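Local coordinates for CTP:phosphocholine Cytidylyltransferase (Streptococcus pneumoniae, PDB 1JYK), which catalyses the transfer of a cytidylyl group from CTP to phosphocholine, giving CDP-choline and pyrophosphate, at residues Ile197-Ala200 against Tyr201-Glu205; Ala103-Asn106 against Asn107-Leu111; Phe184-Ala187 against Pro188-Glu191; Trp211-Met214 against Val215-Ile219. All blocks are in the same frame, centred on the assembly; numbering follows the deposited sequence.

In the fold
Along the chain the order is interaction 2, interaction 3, interaction 1, interaction 4. Interaction 2 starts helix 108-112; interaction 3 starts helix 187-201 at the end of strand 182-185, a member of the mixed sheet, and interaction 1 ends that same helix, its centre about 19 Å from that of interaction 3. Interaction 4, the short helix 213-216, follows in the chain. Interactions 1, 2 and 4 touch one another: Phe-108 of interaction 2 meets Ala-200 of interaction 1 and Met-214 of interaction 4. Interaction 3 reaches interaction 4, with centres about 13 Å apart, through Trp-185 and Trp-211. The helices thus join through Phe-108, Ala-200 and Met-214, and Trp-185 links them to the sheet.

Interaction 1. Residues Ile197-Ala200 against Tyr201-Glu205; sequences IDKA and YVSGE
Ser-203 folds its hydroxyl back onto the last full turn of helix 187-201, where OG gives a hydrogen bond to Lys-199 O at 2.7 Å. With OG lying beside its own backbone N (chi1 -67°), the hydroxyl approaches that carbonyl from a position tilted 29° from its plane. Serine suits the place, being short and able to donate to a carbonyl at a helix end. The Lys-199 side chain leaves in another direction: its CG passes 4.0 Å from Ser-203 OG, and the rest of the exposed chain runs on away from the serine, bending at chi3. Tyr-201 closes the regular helix, its N bonded to Ile-197 O at 2.9 Å and nearly straight. Its CG stands anti to N (chi1 -171°), which directs the ring away from residues 197-200 toward Tyr-112 and Phe-206. On the buried side Ala-200 lays its small methyl against Phe-108 and Met-214, where a close approach between helices suits a short side chain. After Val-202 leaves helical angles, Ser-203 N makes only a weak bond of 3.3 Å to Ala-200 O, and Gly-204 then turns the chain with a positive phi. The carbonyls of a helix's last turn lack amide partners further along the helix; here a side-chain hydroxyl takes up the one on Lys-199, so the helix end is satisfied in part by Ser-203 itself.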
ATOM      1  N   ILE A 197      15.953   1.543  -6.047  1.00 17.79           N
ATOM      2  CA  ILE A 197      15.301   0.351  -6.575  1.00 16.73           C
ATOM      3  C   ILE A 197      16.180  -0.274  -7.659  1.00 16.01           C
ATOM      4  O   ILE A 197      16.420  -1.484  -7.648  1.00 15.96           O
ATOM      5  CB  ILE A 197      13.915   0.693  -7.178  1.00 16.62           C
ATOM      6  CG1 ILE A 197      12.899   0.909  -6.048  1.00 14.74           C
ATOM      7  CG2 ILE A 197      13.471  -0.415  -8.133  1.00 13.84           C
ATOM      8  CD1 ILE A 197      11.566   1.482  -6.506  1.00 15.16           C
ATOM      9  N   ASP A 198      16.655   0.562  -8.581  1.00 16.58           N
ATOM     10  CA  ASP A 198      17.508   0.092  -9.674  1.00 16.90           C
ATOM     11  C   ASP A 198      18.709  -0.624  -9.087  1.00 17.23           C
ATOM     12  O   ASP A 198      19.016  -1.751  -9.464  1.00 17.59           O
ATOM     13  CB  ASP A 198      17.999   1.262 -10.524  1.00 17.05           C
ATOM     14  CG  ASP A 198      16.903   1.870 -11.376  1.00 16.94           C
ATOM     15  OD1 ASP A 198      17.075   3.027 -11.805  1.00 18.14           O
ATOM     16  OD2 ASP A 198      15.877   1.199 -11.616  1.00 19.41           O
ATOM     17  N   LYS A 199      19.377   0.039  -8.148  1.00 17.86           N
ATOM     18  CA  LYS A 199      20.558  -0.524  -7.497  1.00 18.61           C
ATOM     19  C   LYS A 199      20.294  -1.856  -6.809  1.00 17.76           C
ATOM     20  O   LYS A 199      21.082  -2.790  -6.942  1.00 17.97           O
ATOM     21  CB  LYS A 199      21.133   0.469  -6.477  1.00 20.44           C
ATOM     22  CG  LYS A 199      22.347  -0.052  -5.703  1.00 23.01           C
ATOM     23  CD  LYS A 199      22.733   0.898  -4.570  1.00 25.44           C
ATOM     24  CE  LYS A 199      23.476   2.130  -5.093  1.00 27.16           C
ATOM     25  NZ  LYS A 199      24.359   2.748  -4.057  1.00 29.68           N
ATOM     26  N   ALA A 200      19.191  -1.953  -6.069  1.00 16.61           N
ATOM     27  CA  ALA A 200      18.872  -3.191  -5.372  1.00 15.53           C
ATOM     28  C   ALA A 200      18.575  -4.331  -6.342  1.00 16.10           C
ATOM     29  O   ALA A 200      19.031  -5.461  -6.145  1.00 15.92           O
ATOM     30  CB  ALA A 200      17.680  -2.973  -4.443  1.00 16.34           C
ATOM     31  N   TYR A 201      17.810  -4.031  -7.389  1.00 16.61           N
ATOM     32  CA  TYR A 201      17.431  -5.036  -8.378  1.00 16.83           C
ATOM     33  C   TYR A 201      18.634  -5.623  -9.120  1.00 18.07           C
ATOM     34  O   TYR A 201      18.624  -6.793  -9.507  1.00 17.89           O
ATOM     35  CB  TYR A 201      16.458  -4.422  -9.386  1.00 16.18           C
ATOM     36  CG  TYR A 201      15.812  -5.413 -10.334  1.00 16.91           C
ATOM     37  CD1 TYR A 201      15.100  -6.514  -9.851  1.00 17.75           C
ATOM     38  CD2 TYR A 201      15.889  -5.235 -11.719  1.00 17.08           C
ATOM     39  CE1 TYR A 201      14.478  -7.414 -10.724  1.00 17.92           C
ATOM     40  CE2 TYR A 201      15.272  -6.126 -12.599  1.00 17.02           C
ATOM     41  CZ  TYR A 201      14.567  -7.212 -12.097  1.00 18.20           C
ATOM     42  OH  TYR A 201      13.942  -8.091 -12.956  1.00 18.98           O
ATOM     43  N   VAL A 202      19.672  -4.816  -9.310  1.00 19.16           N
ATOM     44  CA  VAL A 202      20.856  -5.282 -10.027  1.00 22.29           C
ATOM     45  C   VAL A 202      22.066  -5.629  -9.166  1.00 21.76           C
ATOM     46  O   VAL A 202      23.168  -5.799  -9.692  1.00 20.97           O
ATOM     47  CB  VAL A 202      21.310  -4.247 -11.056  1.00 24.06           C
ATOM     48  CG1 VAL A 202      20.385  -4.276 -12.246  1.00 29.85           C
ATOM     49  CG2 VAL A 202      21.335  -2.877 -10.435  1.00 27.22           C
ATOM     50  N   SER A 203      21.863  -5.734  -7.855  1.00 20.30           N
ATOM     51  CA  SER A 203      22.948  -6.048  -6.937  1.00 19.89           C
ATOM     52  C   SER A 203      22.727  -7.380  -6.236  1.00 21.22           C
ATOM     53  O   SER A 203      23.439  -7.717  -5.289  1.00 20.97           O
ATOM     54  CB  SER A 203      23.096  -4.929  -5.907  1.00 18.22           C
ATOM     55  OG  SER A 203      23.534  -3.736  -6.531  1.00 20.96           O
ATOM     56  N   GLY A 204      21.736  -8.136  -6.709  1.00 22.93           N
ATOM     57  CA  GLY A 204      21.435  -9.434  -6.128  1.00 24.77           C
ATOM     58  C   GLY A 204      20.992  -9.363  -4.678  1.00 27.18           C
ATOM     59  O   GLY A 204      21.219 -10.296  -3.913  1.00 28.18           O
ATOM     60  N   GLU A 205      20.353  -8.257  -4.303  1.00 28.91           N
ATOM     61  CA  GLU A 205      19.877  -8.057  -2.934  1.00 30.50           C
ATOM     62  C   GLU A 205      18.472  -7.465  -2.968  1.00 29.11           C
ATOM     63  O   GLU A 205      18.257  -6.355  -2.478  1.00 31.19           O
ATOM     64  CB  GLU A 205      20.822  -7.098  -2.188  1.00 34.03           C
ATOM     65  CG  GLU A 205      21.746  -6.280  -3.106  1.00 37.45           C
ATOM     66  CD  GLU A 205      22.671  -5.309  -2.362  1.00 38.48           C
ATOM     67  OE1 GLU A 205      22.769  -4.134  -2.784  1.00 37.69           O
ATOM     68  OE2 GLU A 205      23.306  -5.717  -1.365  1.00 39.32           O
TER

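Interaction 2. Residues Ala103-Asn106 against Asn107-Leu111; sequences ADYN and NFYSL
Asn-106 bonds into its neighbour at the start of helix 108-112: its side-chain OD1 accepts from Asn-107 N at 3.0 Å, a bent bond with an N-H...O angle of 142°, the amide hydrogen arriving from beside the C=O group. The other end of this amide, ND2, is held by Asp-208 O, so both ends of the Asn-106 side chain have partners and its rotation is fixed. Asparagine suits this, accepting at one atom and donating at the other. The backbone O of Asn-106 takes a weak bond from Tyr-109 N at 3.3 Å. These bonds lead the chain from the loop after strand 95-98 into the helix, within the nucleotidyl transferase family region, and Asn-107 OD1 accepts from Trp-211 N, in the loop leading to helix 213-216. Further out, two tyrosines form a T-shaped pair. Tyr-105 presents its edge to the face of Tyr-109, with centroids 5.1 Å apart and planes at 87°. The leading atom, Tyr-105 CD2, sits 3.5 Å from Tyr-109 CG, over the ring but displaced toward its rim. Tyr-109 has CG anti to its N (chi1 -168°), which brings its ring beside Tyr-105; chi2 turns a face to the edge. Phe-206 also meets Tyr-105 edge-to-face.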
ATOM      1  N   ALA A 103       4.646 -14.822  -6.471  1.00 26.73           N
ATOM      2  CA  ALA A 103       4.838 -15.926  -5.542  1.00 28.99           C
ATOM      3  C   ALA A 103       6.306 -16.181  -5.226  1.00 29.89           C
ATOM      4  O   ALA A 103       6.625 -16.822  -4.228  1.00 32.14           O
ATOM      5  CB  ALA A 103       4.205 -17.187  -6.107  1.00 29.25           C
ATOM      6  N   ASP A 104       7.197 -15.671  -6.071  1.00 30.37           N
ATOM      7  CA  ASP A 104       8.632 -15.872  -5.887  1.00 29.86           C
ATOM      8  C   ASP A 104       9.338 -14.769  -5.116  1.00 28.73           C
ATOM      9  O   ASP A 104      10.090 -15.047  -4.187  1.00 30.30           O
ATOM     10  CB  ASP A 104       9.311 -16.032  -7.246  1.00 32.84           C
ATOM     11  CG  ASP A 104       8.588 -17.011  -8.138  1.00 35.07           C
ATOM     12  OD1 ASP A 104       8.424 -16.710  -9.339  1.00 37.25           O
ATOM     13  OD2 ASP A 104       8.181 -18.080  -7.635  1.00 36.61           O
ATOM     14  N   TYR A 105       9.109 -13.522  -5.520  1.00 25.66           N
ATOM     15  CA  TYR A 105       9.733 -12.368  -4.880  1.00 23.93           C
ATOM     16  C   TYR A 105       8.787 -11.643  -3.922  1.00 23.87           C
ATOM     17  O   TYR A 105       7.566 -11.789  -4.002  1.00 23.79           O
ATOM     18  CB  TYR A 105      10.189 -11.349  -5.926  1.00 22.71           C
ATOM     19  CG  TYR A 105      11.063 -11.857  -7.050  1.00 22.57           C
ATOM     20  CD1 TYR A 105      11.749 -13.069  -6.960  1.00 22.68           C
ATOM     21  CD2 TYR A 105      11.233 -11.087  -8.197  1.00 22.81           C
ATOM     22  CE1 TYR A 105      12.589 -13.493  -7.993  1.00 23.56           C
ATOM     23  CE2 TYR A 105      12.063 -11.497  -9.229  1.00 25.10           C
ATOM     24  CZ  TYR A 105      12.740 -12.695  -9.127  1.00 25.85           C
ATOM     25  OH  TYR A 105      13.567 -13.069 -10.169  1.00 28.56           O
ATOM     26  N   ASN A 106       9.366 -10.846  -3.028  1.00 22.96           N
ATOM     27  CA  ASN A 106       8.591 -10.059  -2.083  1.00 23.61           C
ATOM     28  C   ASN A 106       8.041  -8.880  -2.892  1.00 21.93           C
ATOM     29  O   ASN A 106       8.413  -8.712  -4.056  1.00 20.00           O
ATOM     30  CB  ASN A 106       9.487  -9.576  -0.947  1.00 28.00           C
ATOM     31  CG  ASN A 106       8.754  -9.467   0.370  1.00 32.07           C
ATOM     32  OD1 ASN A 106       7.547  -9.233   0.403  1.00 34.29           O
ATOM     33  ND2 ASN A 106       9.481  -9.634   1.468  1.00 34.01           N
ATOM     34  N   ASN A 107       7.183  -8.056  -2.289  1.00 19.50           N
ATOM     35  CA  ASN A 107       6.574  -6.962  -3.037  1.00 17.66           C
ATOM     36  C   ASN A 107       7.446  -5.812  -3.532  1.00 16.95           C
ATOM     37  O   ASN A 107       6.932  -4.853  -4.113  1.00 17.49           O
ATOM     38  CB  ASN A 107       5.328  -6.435  -2.295  1.00 17.51           C
ATOM     39  CG  ASN A 107       5.656  -5.578  -1.086  1.00 17.52           C
ATOM     40  OD1 ASN A 107       6.806  -5.236  -0.821  1.00 17.88           O
ATOM     41  ND2 ASN A 107       4.619  -5.222  -0.341  1.00 18.29           N
ATOM     42  N   PHE A 108       8.758  -5.903  -3.323  1.00 16.86           N
ATOM     43  CA  PHE A 108       9.677  -4.881  -3.832  1.00 14.88           C
ATOM     44  C   PHE A 108       9.507  -4.916  -5.356  1.00 13.82           C
ATOM     45  O   PHE A 108       9.491  -3.887  -6.037  1.00 13.40           O
ATOM     46  CB  PHE A 108      11.133  -5.251  -3.486  1.00 16.04           C
ATOM     47  CG  PHE A 108      12.169  -4.693  -4.453  1.00 15.48           C
ATOM     48  CD1 PHE A 108      12.479  -5.356  -5.640  1.00 15.72           C
ATOM     49  CD2 PHE A 108      12.840  -3.512  -4.167  1.00 15.27           C
ATOM     50  CE1 PHE A 108      13.445  -4.839  -6.524  1.00 16.94           C
ATOM     51  CE2 PHE A 108      13.807  -2.990  -5.045  1.00 17.31           C
ATOM     52  CZ  PHE A 108      14.108  -3.655  -6.223  1.00 15.96           C
ATOM     53  N   TYR A 109       9.376  -6.132  -5.876  1.00 14.86           N
ATOM     54  CA  TYR A 109       9.242  -6.344  -7.307  1.00 15.98           C
ATOM     55  C   TYR A 109       7.926  -5.809  -7.876  1.00 16.95           C
ATOM     56  O   TYR A 109       7.862  -5.402  -9.037  1.00 17.55           O
ATOM     57  CB  TYR A 109       9.404  -7.834  -7.622  1.00 16.61           C
ATOM     58  CG  TYR A 109       9.563  -8.112  -9.092  1.00 17.06           C
ATOM     59  CD1 TYR A 109      10.660  -7.622  -9.805  1.00 18.48           C
ATOM     60  CD2 TYR A 109       8.586  -8.819  -9.786  1.00 19.23           C
ATOM     61  CE1 TYR A 109      10.772  -7.829 -11.184  1.00 20.29           C
ATOM     62  CE2 TYR A 109       8.685  -9.031 -11.159  1.00 20.60           C
ATOM     63  CZ  TYR A 109       9.777  -8.536 -11.852  1.00 21.41           C
ATOM     64  OH  TYR A 109       9.858  -8.745 -13.211  1.00 22.40           O
ATOM     65  N   SER A 110       6.875  -5.810  -7.066  1.00 16.01           N
ATOM     66  CA  SER A 110       5.598  -5.284  -7.517  1.00 15.27           C
ATOM     67  C   SER A 110       5.784  -3.805  -7.832  1.00 15.29           C
ATOM     68  O   SER A 110       5.307  -3.307  -8.850  1.00 15.27           O
ATOM     69  CB  SER A 110       4.548  -5.459  -6.429  1.00 15.12           C
ATOM     70  OG  SER A 110       4.056  -6.787  -6.427  1.00 18.08           O
ATOM     71  N   LEU A 111       6.483  -3.096  -6.953  1.00 15.27           N
ATOM     72  CA  LEU A 111       6.732  -1.684  -7.179  1.00 16.81           C
ATOM     73  C   LEU A 111       7.771  -1.502  -8.290  1.00 17.84           C
ATOM     74  O   LEU A 111       7.711  -0.523  -9.039  1.00 18.51           O
ATOM     75  CB  LEU A 111       7.214  -1.002  -5.896  1.00 18.07           C
ATOM     76  CG  LEU A 111       7.346   0.526  -5.976  1.00 20.42           C
ATOM     77  CD1 LEU A 111       6.023   1.154  -6.393  1.00 21.48           C
ATOM     78  CD2 LEU A 111       7.779   1.064  -4.626  1.00 20.89           C
TER

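Interaction 3. Residues Phe184-Ala187 against Pro188-Glu191; sequences FWDA and PTAE
With chi1 at 59°, the carboxylate of Asp-186 sits between its own backbone N and carbonyl carbon, and from there it bends over the first turn of helix 187-201 to meet Thr-189. Thr-189 answers with chi1 -50°, which places OG1 beside its own N, so both donors of that residue face the same oxygen. Asp-186 OD1 accepts from Thr-189 N at 2.7 Å and from Thr-189 OG1 at a very short 2.5 Å. Two bonds thus grip one carboxylate oxygen. Ser-142 OG bonds to both Thr-189 OG1 and Asp-186 N, tying the cap to strand 142-149. The other branch of Thr-189, CG2, reaches the edge of the Trp-185 indole, 3.7 Å from CE3. Pro-188, in the first turn, has no amide hydrogen to give, which costs nothing there because a first-turn amide has no helical carbonyl to meet. Regular bonds then begin, Ala-190 N to Asp-186 O at 2.9 Å and Glu-191 N to Ala-187 O at 3.0 Å. An aspartate N-cap that accepts from the amide three residues on is the classical start of a helix, here following directly on strand 182-185.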
ATOM      1  N   PHE A 184       2.054   8.473   0.148  1.00 13.85           N
ATOM      2  CA  PHE A 184       2.137   9.273  -1.070  1.00 14.24           C
ATOM      3  C   PHE A 184       3.586   9.694  -1.271  1.00 14.81           C
ATOM      4  O   PHE A 184       4.288   9.987  -0.305  1.00 14.50           O
ATOM      5  CB  PHE A 184       1.253  10.515  -0.962  1.00 15.47           C
ATOM      6  CG  PHE A 184       1.408  11.466  -2.115  1.00 15.90           C
ATOM      7  CD1 PHE A 184       0.706  11.260  -3.307  1.00 16.82           C
ATOM      8  CD2 PHE A 184       2.269  12.558  -2.024  1.00 14.88           C
ATOM      9  CE1 PHE A 184       0.862  12.125  -4.390  1.00 14.75           C
ATOM     10  CE2 PHE A 184       2.432  13.427  -3.100  1.00 15.36           C
ATOM     11  CZ  PHE A 184       1.728  13.210  -4.286  1.00 16.18           C
ATOM     12  N   TRP A 185       4.029   9.731  -2.522  1.00 14.94           N
ATOM     13  CA  TRP A 185       5.411  10.089  -2.818  1.00 15.71           C
ATOM     14  C   TRP A 185       5.525  11.193  -3.848  1.00 16.32           C
ATOM     15  O   TRP A 185       4.946  11.088  -4.933  1.00 16.19           O
ATOM     16  CB  TRP A 185       6.156   8.836  -3.280  1.00 13.69           C
ATOM     17  CG  TRP A 185       5.999   7.777  -2.267  1.00 14.46           C
ATOM     18  CD1 TRP A 185       5.025   6.818  -2.223  1.00 14.42           C
ATOM     19  CD2 TRP A 185       6.719   7.683  -1.033  1.00 15.08           C
ATOM     20  NE1 TRP A 185       5.083   6.144  -1.024  1.00 15.33           N
ATOM     21  CE2 TRP A 185       6.112   6.651  -0.275  1.00 14.54           C
ATOM     22  CE3 TRP A 185       7.808   8.376  -0.483  1.00 14.94           C
ATOM     23  CZ2 TRP A 185       6.564   6.299   1.004  1.00 15.68           C
ATOM     24  CZ3 TRP A 185       8.258   8.024   0.780  1.00 13.86           C
ATOM     25  CH2 TRP A 185       7.634   6.992   1.512  1.00 14.53           C
ATOM     26  N   ASP A 186       6.255  12.254  -3.507  1.00 16.54           N
ATOM     27  CA  ASP A 186       6.442  13.356  -4.443  1.00 18.46           C
ATOM     28  C   ASP A 186       7.526  12.988  -5.462  1.00 18.62           C
ATOM     29  O   ASP A 186       8.216  11.974  -5.309  1.00 17.86           O
ATOM     30  CB  ASP A 186       6.791  14.663  -3.712  1.00 19.83           C
ATOM     31  CG  ASP A 186       8.055  14.560  -2.890  1.00 19.80           C
ATOM     32  OD1 ASP A 186       8.994  13.866  -3.312  1.00 19.78           O
ATOM     33  OD2 ASP A 186       8.105  15.181  -1.811  1.00 22.58           O
ATOM     34  N   ALA A 187       7.657  13.804  -6.508  1.00 19.24           N
ATOM     35  CA  ALA A 187       8.618  13.547  -7.579  1.00 20.26           C
ATOM     36  C   ALA A 187      10.080  13.471  -7.124  1.00 21.58           C
ATOM     37  O   ALA A 187      10.787  12.518  -7.448  1.00 21.78           O
ATOM     38  CB  ALA A 187       8.451  14.589  -8.674  1.00 18.93           C
ATOM     39  N   PRO A 188      10.563  14.483  -6.389  1.00 22.12           N
ATOM     40  CA  PRO A 188      11.957  14.418  -5.944  1.00 22.10           C
ATOM     41  C   PRO A 188      12.261  13.161  -5.126  1.00 21.75           C
ATOM     42  O   PRO A 188      13.320  12.547  -5.288  1.00 22.48           O
ATOM     43  CB  PRO A 188      12.132  15.690  -5.119  1.00 22.70           C
ATOM     44  CG  PRO A 188      11.065  16.608  -5.601  1.00 22.99           C
ATOM     45  CD  PRO A 188       9.910  15.733  -5.967  1.00 22.42           C
ATOM     46  N   THR A 189      11.334  12.781  -4.245  1.00 20.15           N
ATOM     47  CA  THR A 189      11.527  11.600  -3.404  1.00 18.89           C
ATOM     48  C   THR A 189      11.482  10.315  -4.231  1.00 18.19           C
ATOM     49  O   THR A 189      12.318   9.424  -4.052  1.00 17.50           O
ATOM     50  CB  THR A 189      10.456  11.510  -2.291  1.00 18.09           C
ATOM     51  OG1 THR A 189      10.377  12.758  -1.596  1.00 18.64           O
ATOM     52  CG2 THR A 189      10.816  10.415  -1.297  1.00 16.89           C
ATOM     53  N   ALA A 190      10.506  10.231  -5.135  1.00 17.84           N
ATOM     54  CA  ALA A 190      10.340   9.059  -5.994  1.00 18.15           C
ATOM     55  C   ALA A 190      11.582   8.831  -6.854  1.00 18.41           C
ATOM     56  O   ALA A 190      11.977   7.688  -7.114  1.00 18.17           O
ATOM     57  CB  ALA A 190       9.116   9.242  -6.886  1.00 16.78           C
ATOM     58  N   GLU A 191      12.191   9.926  -7.299  1.00 19.79           N
ATOM     59  CA  GLU A 191      13.382   9.847  -8.131  1.00 21.53           C
ATOM     60  C   GLU A 191      14.494   9.152  -7.353  1.00 21.70           C
ATOM     61  O   GLU A 191      15.171   8.266  -7.873  1.00 22.26           O
ATOM     62  CB  GLU A 191      13.817  11.248  -8.543  1.00 24.62           C
ATOM     63  CG  GLU A 191      14.892  11.263  -9.595  1.00 32.25           C
ATOM     64  CD  GLU A 191      15.442  12.654  -9.833  1.00 37.81           C
ATOM     65  OE1 GLU A 191      15.699  13.368  -8.840  1.00 41.39           O
ATOM     66  OE2 GLU A 191      15.614  13.033 -11.010  1.00 40.64           O
TER

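Interaction 4. Residues Trp211-Met214 against Val215-Ile219; sequences WDNM and VKDNI
A short helix, 213-216, carries this contact, which is a run of local bonds between residues three and four apart, where Asn-213 and Asp-217 meet by their side chains. Asn-213 ND2 gives a hydrogen bond to Asp-217 OD1 at 2.9 Å. The two side chains share a common direction, with amide and carboxylate planes 50° apart, and ND2 comes to the syn side of the oxygen though 33° out of the carboxylate plane. Asn-213 OD1 accepts in turn from Tyr-210 N, so the amide is used at both ends and its flip state is set. The backbone repeats the pairing, Asp-217 N bonding to Asn-213 O at 2.8 Å. In the turn before, Asp-212 O takes two donors, Val-215 N at 2.8 Å and Lys-216 N at 3.0 Å. On the apolar side Val-215 CG2 touches Trp-211 CZ3 at 4.1 Å, the two side chains running alongside each other; a branched valine suits this small surface beside Trp-185 and Ile-169. Met-214, a selenomethionine in this crystal, instead packs on Phe-108, Phe-196 and Ala-200, its chain bent at the last torsion, lying among the side chains of helices 108-112 and 187-201. Past the helix Asn-218 turns its amide back, chi1 -57°, and ND2 donates to Met-214 O at 3.0 Å, from above the carbonyl plane.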
ATOM      1  N   TRP A 211       8.904  -3.350  -0.753  1.00 16.12           N
ATOM      2  CA  TRP A 211       9.200  -2.088  -1.407  1.00 16.20           C
ATOM      3  C   TRP A 211       9.558  -1.052  -0.327  1.00 17.24           C
ATOM      4  O   TRP A 211      10.344  -0.128  -0.563  1.00 16.78           O
ATOM      5  CB  TRP A 211       8.003  -1.623  -2.253  1.00 16.82           C
ATOM      6  CG  TRP A 211       6.891  -0.961  -1.484  1.00 17.34           C
ATOM      7  CD1 TRP A 211       5.773  -1.561  -0.976  1.00 16.61           C
ATOM      8  CD2 TRP A 211       6.790   0.433  -1.143  1.00 17.98           C
ATOM      9  NE1 TRP A 211       4.980  -0.628  -0.350  1.00 17.19           N
ATOM     10  CE2 TRP A 211       5.580   0.602  -0.435  1.00 17.78           C
ATOM     11  CE3 TRP A 211       7.604   1.557  -1.376  1.00 17.94           C
ATOM     12  CZ2 TRP A 211       5.160   1.852   0.045  1.00 16.89           C
ATOM     13  CZ3 TRP A 211       7.189   2.799  -0.894  1.00 16.56           C
ATOM     14  CH2 TRP A 211       5.978   2.934  -0.192  1.00 18.16           C
ATOM     15  N   ASP A 212       8.997  -1.231   0.868  1.00 16.91           N
ATOM     16  CA  ASP A 212       9.250  -0.322   1.983  1.00 16.93           C
ATOM     17  C   ASP A 212      10.717  -0.266   2.390  1.00 16.64           C
ATOM     18  O   ASP A 212      11.194   0.765   2.872  1.00 16.82           O
ATOM     19  CB  ASP A 212       8.423  -0.738   3.191  1.00 17.82           C
ATOM     20  CG  ASP A 212       6.967  -0.860   2.865  1.00 19.08           C
ATOM     21  OD1 ASP A 212       6.248   0.151   3.001  1.00 20.22           O
ATOM     22  OD2 ASP A 212       6.548  -1.966   2.462  1.00 22.20           O
ATOM     23  N   ASN A 213      11.427  -1.373   2.207  1.00 16.83           N
ATOM     24  CA  ASN A 213      12.837  -1.409   2.563  1.00 17.00           C
ATOM     25  C   ASN A 213      13.530  -0.272   1.884  1.00 18.02           C
ATOM     26  O   ASN A 213      14.604   0.160   2.281  1.00 18.09           O
ATOM     27  CB  ASN A 213      13.477  -2.698   2.099  1.00 15.75           C
ATOM     28  CG  ASN A 213      13.414  -3.767   3.143  1.00 15.58           C
ATOM     29  OD1 ASN A 213      12.536  -4.626   3.115  1.00 16.55           O
ATOM     30  ND2 ASN A 213      14.346  -3.727   4.083  1.00 16.33           N
HETATM   31  N   MSE A 214      12.916   0.260   0.850  1.00 20.29           N
HETATM   32  CA  MSE A 214      13.643   1.303   0.215  1.00 21.63           C
HETATM   33  C   MSE A 214      13.552   2.688   0.707  1.00 20.63           C
HETATM   34  O   MSE A 214      14.365   3.546   0.369  1.00 19.76           O
HETATM   35  CB  MSE A 214      13.539   1.065  -1.248  1.00 25.25           C
HETATM   36  CG  MSE A 214      14.925   0.563  -1.369  1.00 34.51           C
HETATM   37 SE   MSE A 214      15.069  -0.005  -2.937  1.00 29.13          SE
HETATM   38  CE  MSE A 214      14.656  -1.919  -2.355  1.00 34.88           C
ATOM     39  N   VAL A 215      12.633   2.854   1.641  1.00 19.13           N
ATOM     40  CA  VAL A 215      12.493   4.109   2.300  1.00 18.21           C
ATOM     41  C   VAL A 215      13.241   3.856   3.614  1.00 18.04           C
ATOM     42  O   VAL A 215      14.081   4.658   4.023  1.00 18.41           O
ATOM     43  CB  VAL A 215      11.033   4.418   2.580  1.00 18.42           C
ATOM     44  CG1 VAL A 215      10.921   5.765   3.294  1.00 15.45           C
ATOM     45  CG2 VAL A 215      10.255   4.430   1.272  1.00 18.15           C
ATOM     46  N   LYS A 216      12.954   2.724   4.249  1.00 17.25           N
ATOM     47  CA  LYS A 216      13.584   2.380   5.525  1.00 18.07           C
ATOM     48  C   LYS A 216      15.105   2.330   5.468  1.00 18.84           C
ATOM     49  O   LYS A 216      15.784   2.911   6.316  1.00 19.22           O
ATOM     50  CB  LYS A 216      13.075   1.031   6.035  1.00 19.16           C
ATOM     51  CG  LYS A 216      13.840   0.501   7.248  1.00 21.11           C
ATOM     52  CD  LYS A 216      13.251  -0.811   7.743  1.00 25.58           C
ATOM     53  CE  LYS A 216      13.950  -1.309   8.997  1.00 28.48           C
ATOM     54  NZ  LYS A 216      15.321  -1.817   8.705  1.00 33.23           N
ATOM     55  N   ASP A 217      15.634   1.638   4.464  1.00 18.65           N
ATOM     56  CA  ASP A 217      17.079   1.471   4.319  1.00 18.44           C
ATOM     57  C   ASP A 217      17.833   2.671   3.746  1.00 18.12           C
ATOM     58  O   ASP A 217      19.054   2.634   3.632  1.00 19.65           O
ATOM     59  CB  ASP A 217      17.365   0.220   3.479  1.00 16.41           C
ATOM     60  CG  ASP A 217      16.855  -1.062   4.139  1.00 17.67           C
ATOM     61  OD1 ASP A 217      16.652  -2.066   3.426  1.00 19.68           O
ATOM     62  OD2 ASP A 217      16.657  -1.080   5.375  1.00 22.50           O
ATOM     63  N   ASN A 218      17.116   3.734   3.397  1.00 17.60           N
ATOM     64  CA  ASN A 218      17.742   4.935   2.838  1.00 18.29           C
ATOM     65  C   ASN A 218      17.082   6.184   3.413  1.00 18.42           C
ATOM     66  O   ASN A 218      17.193   7.268   2.851  1.00 18.02           O
ATOM     67  CB  ASN A 218      17.586   4.949   1.310  1.00 18.37           C
ATOM     68  CG  ASN A 218      18.156   3.705   0.647  1.00 21.09           C
ATOM     69  OD1 ASN A 218      19.359   3.623   0.400  1.00 22.11           O
ATOM     70  ND2 ASN A 218      17.293   2.731   0.352  1.00 18.12           N
ATOM     71  N   ILE A 219      16.395   6.020   4.540  1.00 20.07           N
ATOM     72  CA  ILE A 219      15.666   7.116   5.172  1.00 21.15           C
ATOM     73  C   ILE A 219      16.444   8.424   5.323  1.00 22.26           C
ATOM     74  O   ILE A 219      15.890   9.507   5.153  1.00 22.71           O
ATOM     75  CB  ILE A 219      15.110   6.660   6.548  1.00 20.12           C
ATOM     76  CG1 ILE A 219      14.099   7.683   7.073  1.00 20.01           C
ATOM     77  CG2 ILE A 219      16.250   6.451   7.527  1.00 20.37           C
ATOM     78  CD1 ILE A 219      13.008   8.040   6.082  1.00 18.95           C
TER